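PDB 4NAX: glutathione S-transferase, N-terminal domain protein from Pseudomonas putida, which binds oxidized glutathione disulfide, one molecule per subunit, and probably works as a transferase of the glutathione S-transferase superfamily. Local coordinates for residues 214-217 with 218-221; 176-179 with 180-184; 7-10 with 11-15; 35-38 with 39-43; 189-192 with 193-197. All coordinates share one frame; numbering follows the deposited sequence. Where two conformers were deposited one is given.

Interaction 1: residues 214-217 with 218-221; sequences LANF and LERP
Leu218 N reaches back to Leu214 O, one turn earlier, in a bond of 2.9 Å whose donor stands nearly along the C=O axis. As the helix ends, its last acceptors change partner. Glu219 N is divided between two carbonyls: Ala215 O takes the principal bond at 3.2 Å, bent to 137° at the hydrogen, and Asn216 O a weak one. Arg220 N completes the change of pairing, reaching Phe217 O at 3.1 Å; this bond is straight at its hydrogen (159°), but its donor sits above the carbonyl plane and misses the lone pairs. Helix 208-219 of the all-helical C-terminal domain stops here, and Arg220, its backbone now extended, becomes the N-cap residue of helix 221-226. Leu218 O is not abandoned at this junction, since it accepts from Gln224 NE2. Among the apolar groups, Leu214 CD1 meets Leu218 CD1 at 3.9 Å, the two side chains slanting across one another. The second methyl of the same residue, Leu218 CD2, lies 4.1 Å from Phe217 CD2. The Glu219 chain, extended beyond CG, runs back past Ala215 O, with Glu219 CG 3.3 Å from that oxygen, while Glu219 OE2 remains 4.2 Å from Asn216 ND2, too far for a hydrogen bond. Arg220 passes its aliphatic part over Phe217 O and then bends at chi3 (66°), which carries the guanidinium to Glu40 for a salt bridge through NE and to the Tyr178 ring for a cation-pi contact.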
loop_
_atom_site.group_PDB
_atom_site.type_symbol
_atom_site.label_atom_id
_atom_site.label_comp_id
_atom_site.label_asym_id
_atom_site.label_seq_id
_atom_site.Cartn_x
_atom_site.Cartn_y
_atom_site.Cartn_z
ATOM N N LEU A 214 19.145 -7.298 -4.552
ATOM C CA LEU A 214 19.439 -6.511 -3.361
ATOM C C LEU A 214 20.873 -5.990 -3.381
ATOM O O LEU A 214 21.133 -4.813 -3.112
ATOM C CB LEU A 214 19.199 -7.318 -2.096
ATOM C CG LEU A 214 19.585 -6.614 -0.794
ATOM C CD1 LEU A 214 18.722 -5.374 -0.568
ATOM C CD2 LEU A 214 19.455 -7.571 0.388
ATOM N N ALA A 215 21.820 -6.867 -3.696
ATOM C CA ALA A 215 23.221 -6.427 -3.776
ATOM C C ALA A 215 23.396 -5.324 -4.830
ATOM O O ALA A 215 24.078 -4.326 -4.588
ATOM C CB ALA A 215 24.152 -7.594 -4.055
ATOM N N ASN A 216 22.765 -5.484 -5.989
ATOM C CA ASN A 216 22.865 -4.471 -7.027
ATOM C C ASN A 216 22.280 -3.117 -6.539
ATOM O O ASN A 216 22.830 -2.043 -6.783
ATOM C CB ASN A 216 22.093 -4.875 -8.289
ATOM C CG ASN A 216 22.646 -6.093 -8.998
ATOM O OD1 ASN A 216 21.940 -6.673 -9.854
ATOM N ND2 ASN A 216 23.876 -6.481 -8.704
ATOM N N PHE A 217 21.144 -3.184 -5.860
ATOM C CA PHE A 217 20.474 -2.014 -5.314
ATOM C C PHE A 217 21.402 -1.273 -4.341
ATOM O O PHE A 217 21.585 -0.050 -4.432
ATOM C CB PHE A 217 19.215 -2.475 -4.590
ATOM C CG PHE A 217 18.388 -1.357 -3.994
ATOM C CD1 PHE A 217 17.576 -0.568 -4.793
ATOM C CD2 PHE A 217 18.395 -1.123 -2.636
ATOM C CE1 PHE A 217 16.787 0.427 -4.240
ATOM C CE2 PHE A 217 17.602 -0.147 -2.071
ATOM C CZ PHE A 217 16.779 0.629 -2.872
ATOM N N LEU A 218 22.027 -2.029 -3.442
ATOM C CA LEU A 218 22.842 -1.430 -2.396
ATOM C C LEU A 218 24.150 -0.833 -2.930
ATOM O O LEU A 218 24.759 -0.002 -2.275
ATOM C CB LEU A 218 23.102 -2.435 -1.265
ATOM C CG LEU A 218 21.864 -2.865 -0.481
ATOM C CD1 LEU A 218 22.196 -3.999 0.474
ATOM C CD2 LEU A 218 21.232 -1.705 0.259
ATOM N N GLU A 219 24.574 -1.240 -4.118
ATOM C CA GLU A 219 25.755 -0.649 -4.760
ATOM C C GLU A 219 25.500 0.752 -5.302
ATOM O O GLU A 219 26.445 1.487 -5.592
ATOM C CB GLU A 219 26.251 -1.547 -5.916
ATOM C CG GLU A 219 26.907 -2.847 -5.450
ATOM C CD GLU A 219 26.980 -3.923 -6.533
ATOM O OE1 GLU A 219 27.218 -5.110 -6.183
ATOM O OE2 GLU A 219 26.788 -3.593 -7.730
ATOM N N ARG A 220 24.235 1.120 -5.484
ATOM C CA ARG A 220 23.938 2.399 -6.119
ATOM C C ARG A 220 24.299 3.567 -5.190
ATOM O O ARG A 220 23.922 3.569 -4.020
ATOM C CB ARG A 220 22.468 2.490 -6.501
ATOM C CG ARG A 220 22.016 1.481 -7.542
ATOM C CD ARG A 220 20.550 1.651 -7.886
ATOM N NE ARG A 220 20.263 2.913 -8.550
ATOM C CZ ARG A 220 20.391 3.133 -9.851
ATOM N NH1 ARG A 220 20.792 2.168 -10.676
ATOM N NH2 ARG A 220 20.063 4.311 -10.351
ATOM N N PRO A 221 25.021 4.588 -5.701
ATOM C CA PRO A 221 25.435 5.658 -4.779
ATOM C C PRO A 221 24.252 6.409 -4.148
ATOM O O PRO A 221 24.309 6.787 -2.971
ATOM C CB PRO A 221 26.321 6.585 -5.631
ATOM C CG PRO A 221 26.471 5.940 -6.947
ATOM C CD PRO A 221 25.729 4.647 -6.989
#

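Interaction 2: residues 176-179 with 180-184; sequences EEYS and IADIA
The backbone is extended at Ser179 and helical from Ile180 onward, which points Ser179 O at Ile183 N for the first full helical bond, 3.2 Å long. Ser179 and Asp182 form a capping box at the start of helix 180-193, the Ser-x-x-Asp signature long recognised in the C-terminal domain of glutathione transferases. Its two bonds are reciprocal. Ser179 OG, held between the backbone N and the carbonyl carbon (chi1 76°), accepts from Ala181 N at 3.0 Å. Asp182 reaches back in the other direction, and its OD2 takes the hydrogen of Ser179 N at 2.9 Å on the anti lone pair, away from OD1. A water reinforces the box: it accepts from Ser179 OG and donates both to Asp182 OD2, 2.6 Å away, and to Glu177 O. With OD1 bonded to Met174 N as well, both carboxylate oxygens of this buried side chain have partners, and the helix start would be expected to favour its ionised form. Tyr178 lies alongside the box. The ring plane is nearly parallel to that of the Asp182 carboxylate, 6° apart, though the side chains cross at a slant, and Tyr178 CD1 comes within 3.6 Å of Asp182 OD2. The phenol end is bonded to Glu40, whose helix 31-41 also packs on Ile180 and Ile183. Beside that bond the hydroxyl meets an aliphatic neighbour, Tyr178 OH lying 3.3 Å from Ile183 CG1.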
loop_
_atom_site.group_PDB
_atom_site.type_symbol
_atom_site.label_atom_id
_atom_site.label_comp_id
_atom_site.label_asym_id
_atom_site.label_seq_id
_atom_site.Cartn_x
_atom_site.Cartn_y
_atom_site.Cartn_z
ATOM N N GLU A 176 10.715 -3.319 -16.284
ATOM C CA GLU A 176 11.749 -3.346 -17.323
ATOM C C GLU A 176 12.894 -2.380 -17.077
ATOM O O GLU A 176 14.025 -2.640 -17.503
ATOM C CB GLU A 176 11.132 -3.140 -18.713
ATOM C CG GLU A 176 10.295 -4.354 -19.132
ATOM C CD GLU A 176 9.502 -4.195 -20.416
ATOM O OE1 GLU A 176 9.400 -3.068 -20.937
ATOM O OE2 GLU A 176 8.951 -5.214 -20.899
ATOM N N GLU A 177 12.598 -1.283 -16.387
ATOM C CA GLU A 177 13.622 -0.355 -15.921
ATOM C C GLU A 177 13.552 -0.229 -14.405
ATOM O O GLU A 177 12.477 -0.379 -13.803
ATOM C CB GLU A 177 13.440 1.036 -16.541
ATOM C CG GLU A 177 13.711 1.116 -18.035
ATOM C CD GLU A 177 12.553 0.602 -18.870
ATOM O OE1 GLU A 177 12.801 -0.219 -19.774
ATOM O OE2 GLU A 177 11.397 1.004 -18.617
ATOM N N TYR A 178 14.698 0.055 -13.790
ATOM C CA TYR A 178 14.764 0.426 -12.384
ATOM C C TYR A 178 13.673 1.446 -12.089
ATOM O O TYR A 178 13.453 2.384 -12.856
ATOM C CB TYR A 178 16.140 1.012 -12.082
ATOM C CG TYR A 178 16.371 1.497 -10.658
ATOM C CD1 TYR A 178 16.293 0.631 -9.585
ATOM C CD2 TYR A 178 16.719 2.820 -10.409
ATOM C CE1 TYR A 178 16.564 1.057 -8.293
ATOM C CE2 TYR A 178 16.989 3.262 -9.134
ATOM C CZ TYR A 178 16.907 2.382 -8.065
ATOM O OH TYR A 178 17.199 2.796 -6.778
ATOM N N SER A 179 12.958 1.257 -10.986
ATOM C CA SER A 179 11.765 2.063 -10.740
ATOM C C SER A 179 11.489 2.236 -9.264
ATOM O O SER A 179 12.146 1.644 -8.390
ATOM C CB SER A 179 10.546 1.376 -11.361
ATOM O OG SER A 179 10.109 0.268 -10.566
ATOM N N ILE A 180 10.458 3.039 -8.996
ATOM C CA ILE A 180 9.952 3.191 -7.642
ATOM C C ILE A 180 9.544 1.873 -6.981
ATOM O O ILE A 180 9.518 1.804 -5.743
ATOM C CB ILE A 180 8.793 4.217 -7.561
ATOM C CG1 ILE A 180 7.595 3.836 -8.435
ATOM C CG2 ILE A 180 9.327 5.607 -7.869
ATOM C CD1 ILE A 180 6.424 4.802 -8.296
ATOM N N ALA A 181 9.194 0.839 -7.755
ATOM C CA ALA A 181 8.896 -0.460 -7.127
ATOM C C ALA A 181 10.145 -1.039 -6.453
ATOM O O ALA A 181 10.056 -1.624 -5.369
ATOM C CB ALA A 181 8.326 -1.452 -8.135
ATOM N N ASP A 182 11.302 -0.930 -7.100
ATOM C CA ASP A 182 12.552 -1.400 -6.494
ATOM C C ASP A 182 12.894 -0.598 -5.250
ATOM O O ASP A 182 13.300 -1.148 -4.226
ATOM C CB ASP A 182 13.698 -1.342 -7.484
ATOM C CG ASP A 182 13.358 -2.038 -8.781
ATOM O OD1 ASP A 182 13.161 -3.267 -8.767
ATOM O OD2 ASP A 182 13.266 -1.357 -9.810
ATOM N N ILE A 183 12.734 0.716 -5.362
ATOM C CA ILE A 183 13.033 1.608 -4.250
ATOM C C ILE A 183 12.126 1.304 -3.047
ATOM O O ILE A 183 12.556 1.393 -1.894
ATOM C CB ILE A 183 12.949 3.078 -4.704
ATOM C CG1 ILE A 183 14.084 3.348 -5.710
ATOM C CG2 ILE A 183 13.035 4.033 -3.518
ATOM C CD1 ILE A 183 13.954 4.669 -6.435
ATOM N N ALA A 184 10.887 0.911 -3.303
ATOM C CA ALA A 184 9.979 0.567 -2.214
ATOM C C ALA A 184 10.331 -0.772 -1.556
ATOM O O ALA A 184 10.190 -0.922 -0.349
ATOM C CB ALA A 184 8.544 0.509 -2.729
HETATM O O HOH W 1 11.506 -1.755 -11.680
#

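Interaction 3: residues 7-10 with 11-15; sequences FPIT and RKWPA
Arg11 lies flat on Pro8, the proline ring covering one face of the guanidinium with Pro8 CB 3.8 Å from Arg11 CZ. The pair belongs to a short, weakly bonded helical turn, about residues 9-12, that precedes strand 21-25 of the thioredoxin-like domain and rests on that strand and helix 60-65. Because the arginine chain is extended from CG to NE, it runs alongside Pro8 and points the same way. Arg11 N meanwhile binds Pro8 O at 2.9 Å. Lys12 follows with its own backbone bond, Lys12 N to Ile9 O, 3.1 Å long, while its CG rests over one face of the neighbouring Trp13 ring. Trp13 N shares that acceptor, meeting Ile9 O at 3.0 Å in the carbonyl plane where Lys12 N comes from above it, and two donors thus grip a single oxygen. The indole also leans on the same residue: Ile9 CG1, placed anti to the backbone N (chi1 -165°), touches Trp13 CE3 at 3.7 Å. Both side chains touch Tyr24 of the strand, and Trp13 NE1 is satisfied by Lys49 O. Pro14 follows, with no N-H to bond back to Thr10 O. The hydroxyl of that threonine is engaged before the turn: Thr10 OG1 bonds back to Phe7 O at 2.8 Å, an oxygen that also receives Thr10 N, and Leu4 O is a further partner of OG1. Thr10 O itself meets a CA-H...O contact, Pro14 CA standing 3.2 Å from it.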
loop_
_atom_site.group_PDB
_atom_site.type_symbol
_atom_site.label_atom_id
_atom_site.label_comp_id
_atom_site.label_asym_id
_atom_site.label_seq_id
_atom_site.Cartn_x
_atom_site.Cartn_y
_atom_site.Cartn_z
ATOM N N PHE A 7 1.418 26.006 7.117
ATOM C CA PHE A 7 1.477 24.621 7.541
ATOM C C PHE A 7 2.154 24.555 8.903
ATOM O O PHE A 7 3.354 24.821 9.004
ATOM C CB PHE A 7 2.252 23.820 6.498
ATOM C CG PHE A 7 1.537 23.750 5.189
ATOM C CD1 PHE A 7 1.673 24.775 4.261
ATOM C CD2 PHE A 7 0.709 22.679 4.895
ATOM C CE1 PHE A 7 0.976 24.739 3.068
ATOM C CE2 PHE A 7 0.017 22.631 3.702
ATOM C CZ PHE A 7 0.153 23.656 2.780
ATOM N N PRO A 8 1.398 24.183 9.961
ATOM C CA PRO A 8 1.987 24.186 11.305
ATOM C C PRO A 8 3.207 23.293 11.500
ATOM O O PRO A 8 3.999 23.521 12.403
ATOM C CB PRO A 8 0.828 23.722 12.194
ATOM C CG PRO A 8 -0.392 24.170 11.465
ATOM C CD PRO A 8 -0.070 24.015 10.009
ATOM N N ILE A 9 3.386 22.287 10.653
ATOM C CA ILE A 9 4.584 21.463 10.761
ATOM C C ILE A 9 5.864 22.315 10.721
ATOM O O ILE A 9 6.873 21.969 11.353
ATOM C CB ILE A 9 4.571 20.342 9.695
ATOM C CG1 ILE A 9 5.619 19.278 10.036
ATOM C CG2 ILE A 9 4.770 20.882 8.292
ATOM C CD1 ILE A 9 5.439 17.968 9.295
ATOM N N THR A 10 5.813 23.422 9.980
ATOM C CA THR A 10 6.984 24.274 9.801
ATOM C C THR A 10 7.330 25.072 11.054
ATOM O O THR A 10 8.422 25.632 11.150
ATOM C CB THR A 10 6.832 25.233 8.609
ATOM O OG1 THR A 10 5.781 26.180 8.872
ATOM C CG2 THR A 10 6.555 24.455 7.303
ATOM N N ARG A 11 6.410 25.120 12.017
ATOM C CA ARG A 11 6.709 25.748 13.301
ATOM C C ARG A 11 7.697 24.890 14.079
ATOM O O ARG A 11 8.574 25.399 14.776
ATOM C CB ARG A 11 5.432 25.947 14.128
ATOM C CG ARG A 11 4.485 26.974 13.539
ATOM C CD ARG A 11 3.172 27.013 14.297
ATOM N NE ARG A 11 2.082 27.461 13.435
ATOM C CZ ARG A 11 0.786 27.259 13.673
ATOM N NH1 ARG A 11 0.382 26.571 14.741
ATOM N NH2 ARG A 11 -0.118 27.735 12.822
ATOM N N LYS A 12 7.557 23.575 13.938
ATOM C CA LYS A 12 8.396 22.648 14.666
ATOM C C LYS A 12 9.691 22.306 13.926
ATOM O O LYS A 12 10.731 22.109 14.561
ATOM C CB LYS A 12 7.580 21.408 15.031
ATOM C CG LYS A 12 8.297 20.412 15.911
ATOM C CD LYS A 12 7.305 19.385 16.417
ATOM C CE LYS A 12 7.969 18.323 17.269
ATOM N NZ LYS A 12 8.355 18.847 18.601
ATOM N N TRP A 13 9.628 22.262 12.595
ATOM C CA TRP A 13 10.807 22.080 11.755
ATOM C C TRP A 13 10.862 23.200 10.713
ATOM O O TRP A 13 10.413 23.025 9.593
ATOM C CB TRP A 13 10.758 20.734 11.060
ATOM C CG TRP A 13 10.877 19.557 11.972
ATOM C CD1 TRP A 13 12.017 18.991 12.436
ATOM C CD2 TRP A 13 9.800 18.811 12.540
ATOM N NE1 TRP A 13 11.721 17.928 13.257
ATOM C CE2 TRP A 13 10.365 17.790 13.325
ATOM C CE3 TRP A 13 8.416 18.881 12.431
ATOM C CZ2 TRP A 13 9.592 16.876 14.021
ATOM C CZ3 TRP A 13 7.652 17.951 13.093
ATOM C CH2 TRP A 13 8.241 16.962 13.888
ATOM N N PRO A 14 11.399 24.376 11.094
ATOM C CA PRO A 14 11.425 25.477 10.137
ATOM C C PRO A 14 12.227 25.162 8.883
ATOM O O PRO A 14 13.224 24.461 8.946
ATOM C CB PRO A 14 12.086 26.618 10.921
ATOM C CG PRO A 14 11.886 26.280 12.352
ATOM C CD PRO A 14 11.838 24.784 12.434
ATOM N N ALA A 15 11.797 25.729 7.764
ATOM C CA ALA A 15 12.496 25.599 6.514
ATOM C C ALA A 15 13.608 26.648 6.409
ATOM O O ALA A 15 13.335 27.849 6.396
ATOM C CB ALA A 15 11.524 25.770 5.361
#

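Interaction 4: residues 35-38 with 39-43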
loop_
_atom_site.group_PDB
_atom_site.type_symbol
_atom_site.label_atom_id
_atom_site.label_comp_id
_atom_site.label_asym_id
_atom_site.label_seq_id
_atom_site.Cartn_x
_atom_site.Cartn_y
_atom_site.Cartn_z
ATOM N N SER A 35 13.976 9.337 0.806
ATOM C CA SER A 35 15.297 9.941 0.643
ATOM C C SER A 35 16.081 9.306 -0.523
ATOM O O SER A 35 16.727 10.021 -1.298
ATOM C CB SER A 35 16.080 9.930 1.945
ATOM O OG SER A 35 16.037 8.624 2.493
ATOM N N ILE A 36 16.014 7.987 -0.669
ATOM C CA ILE A 36 16.638 7.348 -1.811
ATOM C C ILE A 36 16.065 7.918 -3.111
ATOM O O ILE A 36 16.807 8.259 -4.039
ATOM C CB ILE A 36 16.493 5.816 -1.769
ATOM C CG1 ILE A 36 17.345 5.242 -0.645
ATOM C CG2 ILE A 36 16.908 5.215 -3.108
ATOM C CD1 ILE A 36 17.075 3.791 -0.353
ATOM N N MET A 37 14.740 8.012 -3.201
ATOM C CA MET A 37 14.123 8.533 -4.398
ATOM C C MET A 37 14.625 9.947 -4.728
ATOM O O MET A 37 14.964 10.231 -5.871
ATOM C CB MET A 37 12.603 8.540 -4.218
ATOM C CG MET A 37 11.834 9.093 -5.400
ATOM S SD MET A 37 12.044 8.083 -6.876
ATOM C CE MET A 37 10.833 8.877 -7.926
ATOM N N LEU A 38 14.652 10.819 -3.725
ATOM C CA LEU A 38 15.092 12.187 -3.926
ATOM C C LEU A 38 16.549 12.238 -4.381
ATOM O O LEU A 38 16.906 13.021 -5.285
ATOM C CB LEU A 38 14.891 12.992 -2.651
ATOM C CG LEU A 38 13.413 13.271 -2.338
ATOM C CD1 LEU A 38 13.234 13.638 -0.876
ATOM C CD2 LEU A 38 12.869 14.356 -3.249
ATOM N N GLU A 39 17.383 11.391 -3.777
ATOM C CA GLU A 39 18.785 11.301 -4.206
ATOM C C GLU A 39 18.909 10.812 -5.644
ATOM O O GLU A 39 19.763 11.283 -6.397
ATOM C CB GLU A 39 19.589 10.394 -3.257
ATOM C CG GLU A 39 19.730 10.930 -1.841
ATOM C CD GLU A 39 20.638 12.136 -1.734
ATOM O OE1 GLU A 39 21.637 12.213 -2.476
ATOM O OE2 GLU A 39 20.365 13.004 -0.879
ATOM N N GLU A 40 18.106 9.823 -6.027
ATOM C CA GLU A 40 18.160 9.261 -7.390
ATOM C C GLU A 40 17.780 10.298 -8.452
ATOM O O GLU A 40 18.396 10.339 -9.507
ATOM C CB GLU A 40 17.209 8.070 -7.543
ATOM C CG GLU A 40 17.618 6.817 -6.786
ATOM C CD GLU A 40 18.737 5.993 -7.434
ATOM O OE1 GLU A 40 19.445 6.447 -8.378
ATOM O OE2 GLU A 40 18.967 4.860 -6.950
ATOM N N ILE A 41 16.740 11.083 -8.176
ATOM C CA ILE A 41 16.187 11.977 -9.182
ATOM C C ILE A 41 16.870 13.343 -9.192
ATOM O O ILE A 41 16.675 14.124 -10.121
ATOM C CB ILE A 41 14.647 12.121 -9.093
ATOM C CG1 ILE A 41 14.229 12.887 -7.838
ATOM C CG2 ILE A 41 13.993 10.748 -9.205
ATOM C CD1 ILE A 41 12.738 13.054 -7.639
ATOM N N GLY A 42 17.670 13.628 -8.168
ATOM C CA GLY A 42 18.431 14.867 -8.114
ATOM C C GLY A 42 17.627 16.108 -7.765
ATOM O O GLY A 42 18.035 17.218 -8.055
ATOM N N LEU A 43 16.484 15.921 -7.118
ATOM C CA LEU A 43 15.627 17.033 -6.742
ATOM C C LEU A 43 16.129 17.617 -5.434
ATOM O O LEU A 43 16.334 16.887 -4.445
ATOM C CB LEU A 43 14.183 16.574 -6.568
ATOM C CG LEU A 43 13.146 17.614 -6.158
ATOM C CD1 LEU A 43 12.961 18.654 -7.249
ATOM C CD2 LEU A 43 11.814 16.941 -5.873
HETATM O O HOH W 2 18.536 15.240 -4.438
#
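Met37 sets CG anti to its backbone N (chi1 179°) and then bends at chi2 (64°), a course that lays its thioether beside Ile41, one turn further on. Ile41 answers with CG1 lodged between N and the carbonyl carbon (chi1 69°), which leaves CG2 on the side of the methionine, 3.9 Å from Met37 CE. Substituting an alanine for Ile41 would probably leave a gap beside the Met37 methyl and let the thioether turn more freely. At the helix end, Leu38 O collects several donors: Gly42 N at 3.0 Å and Leu43 N at 3.5 Å, both weakly, and a water that bridges to Leu43 O. Gly42 has positive phi, and the chain turns there so that Leu43 CD2 meets Leu38 CD2 at 3.8 Å. Glu40 turns its carboxylate toward Tyr178 and Arg220 of the C-terminal domain, while its CG lies 4.1 Å from Ile36 CG2. Met37 and Ile36 also pack on Ile183 of helix 180-193. A helix closed by a glycine, before the chain returns to the sheet, belongs here to the beta-alpha-beta unit of strand 21-25, helix 31-41 and strand 45-49 in the thioredoxin-like fold.

Interaction 5: residues 189-192 with 193-197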
loop_
_atom_site.group_PDB
_atom_site.type_symbol
_atom_site.label_atom_id
_atom_site.label_comp_id
_atom_site.label_asym_id
_atom_site.label_seq_id
_atom_site.Cartn_x
_atom_site.Cartn_y
_atom_site.Cartn_z
ATOM N N VAL A 189 13.673 -5.479 2.274
ATOM C CA VAL A 189 14.443 -6.713 2.261
ATOM C C VAL A 189 15.709 -6.535 3.122
ATOM O O VAL A 189 16.031 -7.387 3.973
ATOM C CB VAL A 189 14.789 -7.159 0.827
ATOM C CG1 VAL A 189 15.625 -8.429 0.857
ATOM C CG2 VAL A 189 13.546 -7.388 -0.037
ATOM N N ARG A 190 16.416 -5.420 2.916
ATOM C CA ARG A 190 17.584 -5.114 3.748
ATOM C C ARG A 190 17.223 -5.108 5.238
ATOM O O ARG A 190 17.930 -5.697 6.065
ATOM C CB ARG A 190 18.171 -3.762 3.363
ATOM C CG ARG A 190 19.308 -3.316 4.266
ATOM C CD ARG A 190 19.845 -1.955 3.877
ATOM N NE ARG A 190 20.827 -1.456 4.826
ATOM C CZ ARG A 190 20.578 -0.596 5.815
ATOM N NH1 ARG A 190 19.377 -0.073 6.006
ATOM N NH2 ARG A 190 21.562 -0.237 6.613
ATOM N N ASN A 191 16.136 -4.437 5.593
ATOM C CA ASN A 191 15.776 -4.328 6.996
ATOM C C ASN A 191 15.499 -5.687 7.633
ATOM O O ASN A 191 15.868 -5.926 8.787
ATOM C CB ASN A 191 14.561 -3.419 7.174
ATOM C CG ASN A 191 14.565 -2.716 8.507
ATOM O OD1 ASN A 191 15.546 -2.077 8.860
ATOM N ND2 ASN A 191 13.471 -2.808 9.234
ATOM N N LEU A 192 14.846 -6.567 6.872
ATOM C CA LEU A 192 14.514 -7.887 7.348
ATOM C C LEU A 192 15.772 -8.682 7.685
ATOM O O LEU A 192 15.826 -9.364 8.722
ATOM C CB LEU A 192 13.668 -8.612 6.308
ATOM C CG LEU A 192 13.200 -10.023 6.632
ATOM C CD1 LEU A 192 12.208 -10.014 7.770
ATOM C CD2 LEU A 192 12.589 -10.646 5.390
ATOM N N VAL A 193 16.772 -8.621 6.811
ATOM C CA VAL A 193 17.958 -9.463 6.959
ATOM C C VAL A 193 19.096 -8.829 7.753
ATOM O O VAL A 193 19.965 -9.548 8.235
ATOM C CB VAL A 193 18.461 -10.000 5.597
ATOM C CG1 VAL A 193 17.332 -10.730 4.886
ATOM C CG2 VAL A 193 19.068 -8.922 4.723
ATOM N N GLU A 194 19.079 -7.508 7.905
ATOM C CA GLU A 194 20.076 -6.787 8.680
ATOM C C GLU A 194 19.501 -6.420 10.044
ATOM O O GLU A 194 19.681 -7.161 11.012
ATOM C CB GLU A 194 20.610 -5.567 7.906
ATOM C CG GLU A 194 21.341 -5.947 6.630
ATOM C CD GLU A 194 22.112 -4.811 5.970
ATOM O OE1 GLU A 194 22.604 -5.045 4.841
ATOM O OE2 GLU A 194 22.234 -3.698 6.541
ATOM N N ARG A 195 18.787 -5.304 10.124
ATOM C CA ARG A 195 18.302 -4.811 11.401
ATOM C C ARG A 195 17.527 -5.850 12.203
ATOM O O ARG A 195 17.778 -6.017 13.392
ATOM C CB ARG A 195 17.480 -3.535 11.233
ATOM C CG ARG A 195 16.880 -3.015 12.535
ATOM C CD ARG A 195 16.530 -1.545 12.420
ATOM N NE ARG A 195 15.763 -1.015 13.547
ATOM C CZ ARG A 195 16.256 -0.752 14.759
ATOM N NH1 ARG A 195 17.531 -1.003 15.052
ATOM N NH2 ARG A 195 15.457 -0.244 15.695
ATOM N N TYR A 196 16.594 -6.556 11.571
ATOM C CA TYR A 196 15.764 -7.481 12.331
ATOM C C TYR A 196 16.446 -8.788 12.640
ATOM O O TYR A 196 15.873 -9.618 13.356
ATOM C CB TYR A 196 14.467 -7.805 11.609
ATOM C CG TYR A 196 13.513 -6.675 11.433
ATOM C CD1 TYR A 196 13.591 -5.499 12.186
ATOM C CD2 TYR A 196 12.447 -6.827 10.550
ATOM C CE1 TYR A 196 12.655 -4.497 12.026
ATOM C CE2 TYR A 196 11.524 -5.825 10.382
ATOM C CZ TYR A 196 11.614 -4.672 11.114
ATOM O OH TYR A 196 10.681 -3.688 10.909
ATOM N N ASN A 197 17.644 -8.996 12.103
ATOM C CA ASN A 197 18.385 -10.222 12.389
ATOM C C ASN A 197 17.613 -11.499 11.994
ATOM O O ASN A 197 17.667 -12.518 12.689
ATOM C CB ASN A 197 18.716 -10.328 13.893
ATOM C CG ASN A 197 19.574 -9.199 14.419
ATOM O OD1 ASN A 197 19.383 -8.762 15.553
ATOM N ND2 ASN A 197 20.544 -8.750 13.635
HETATM O O HOH W 3 23.305 -2.731 3.980
HETATM O O HOH W 4 18.554 -2.822 8.309
HETATM O O HOH W 5 12.895 -1.006 11.645
#
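Arg190 and Glu194 meet as extended chains, and their salt bridge runs from Arg190 NE to Glu194 OE2 at 3.2 Å. The groups are far from coplanar, guanidinium and carboxylate lying 72° apart, and a water adds a second link by accepting from NE and donating to OE1. Next along the helix, Asn191 carries CG roughly opposite its backbone N (chi1 -151°), which takes its amide over the ring of Tyr196. Asn191 ND2 stands 3.2 Å from Tyr196 CZ, above one ring face and toward its rim, with amide and ring planes inclined by 63°. ND2 also donates to a water, and OD1 accepts from another that in turn takes the hydrogen of Arg195 N. Here helix 180-193 ends in a type I turn from Glu194 to Asn197, closed by Asn197 N to Glu194 O at 3.0 Å. The turn is drawn back onto the helix by Tyr196 N, which binds Asn191 O at 2.9 Å. Tyr196 CG is turned away from its own carbonyl carbon, which brings the ring beside Leu192, Tyr196 CD2 lying 4.2 Å from Leu192 CD1. The Tyr196 side chain lies about 4 Å from a bound glutathione disulfide. An alanine at Tyr196 removes the ring under ND2, and the amide, left with its waters, is likely to be less firmly fixed. Leu192 also packs on Phe130 and Val133 of helix 109-137.

Overall arrangement
Interactions 1, 2 and 4 gather where the two domains meet, interaction 5 lies further along helix 180-193 beside the ligand, and interaction 3 stands apart, its centre 31 to 34 Å from interactions 1, 2 and 5. Interactions 2 and 5 mark the two ends of helix 180-193: the first is a buried polar cap, the second a water-laced, partly exposed ending. Interaction 1 packs on both, with a cation-pi contact added toward interaction 2. Glu40 of interaction 4 ties the domains together, since its OE2 pairs with Arg220 NE of interaction 1 and probably with Tyr178 OH of interaction 2. Interaction 3, by contrast, relies on Pro8 over the Arg11 guanidinium, an Ile9-Trp13 contact and backbone bonds at the periphery.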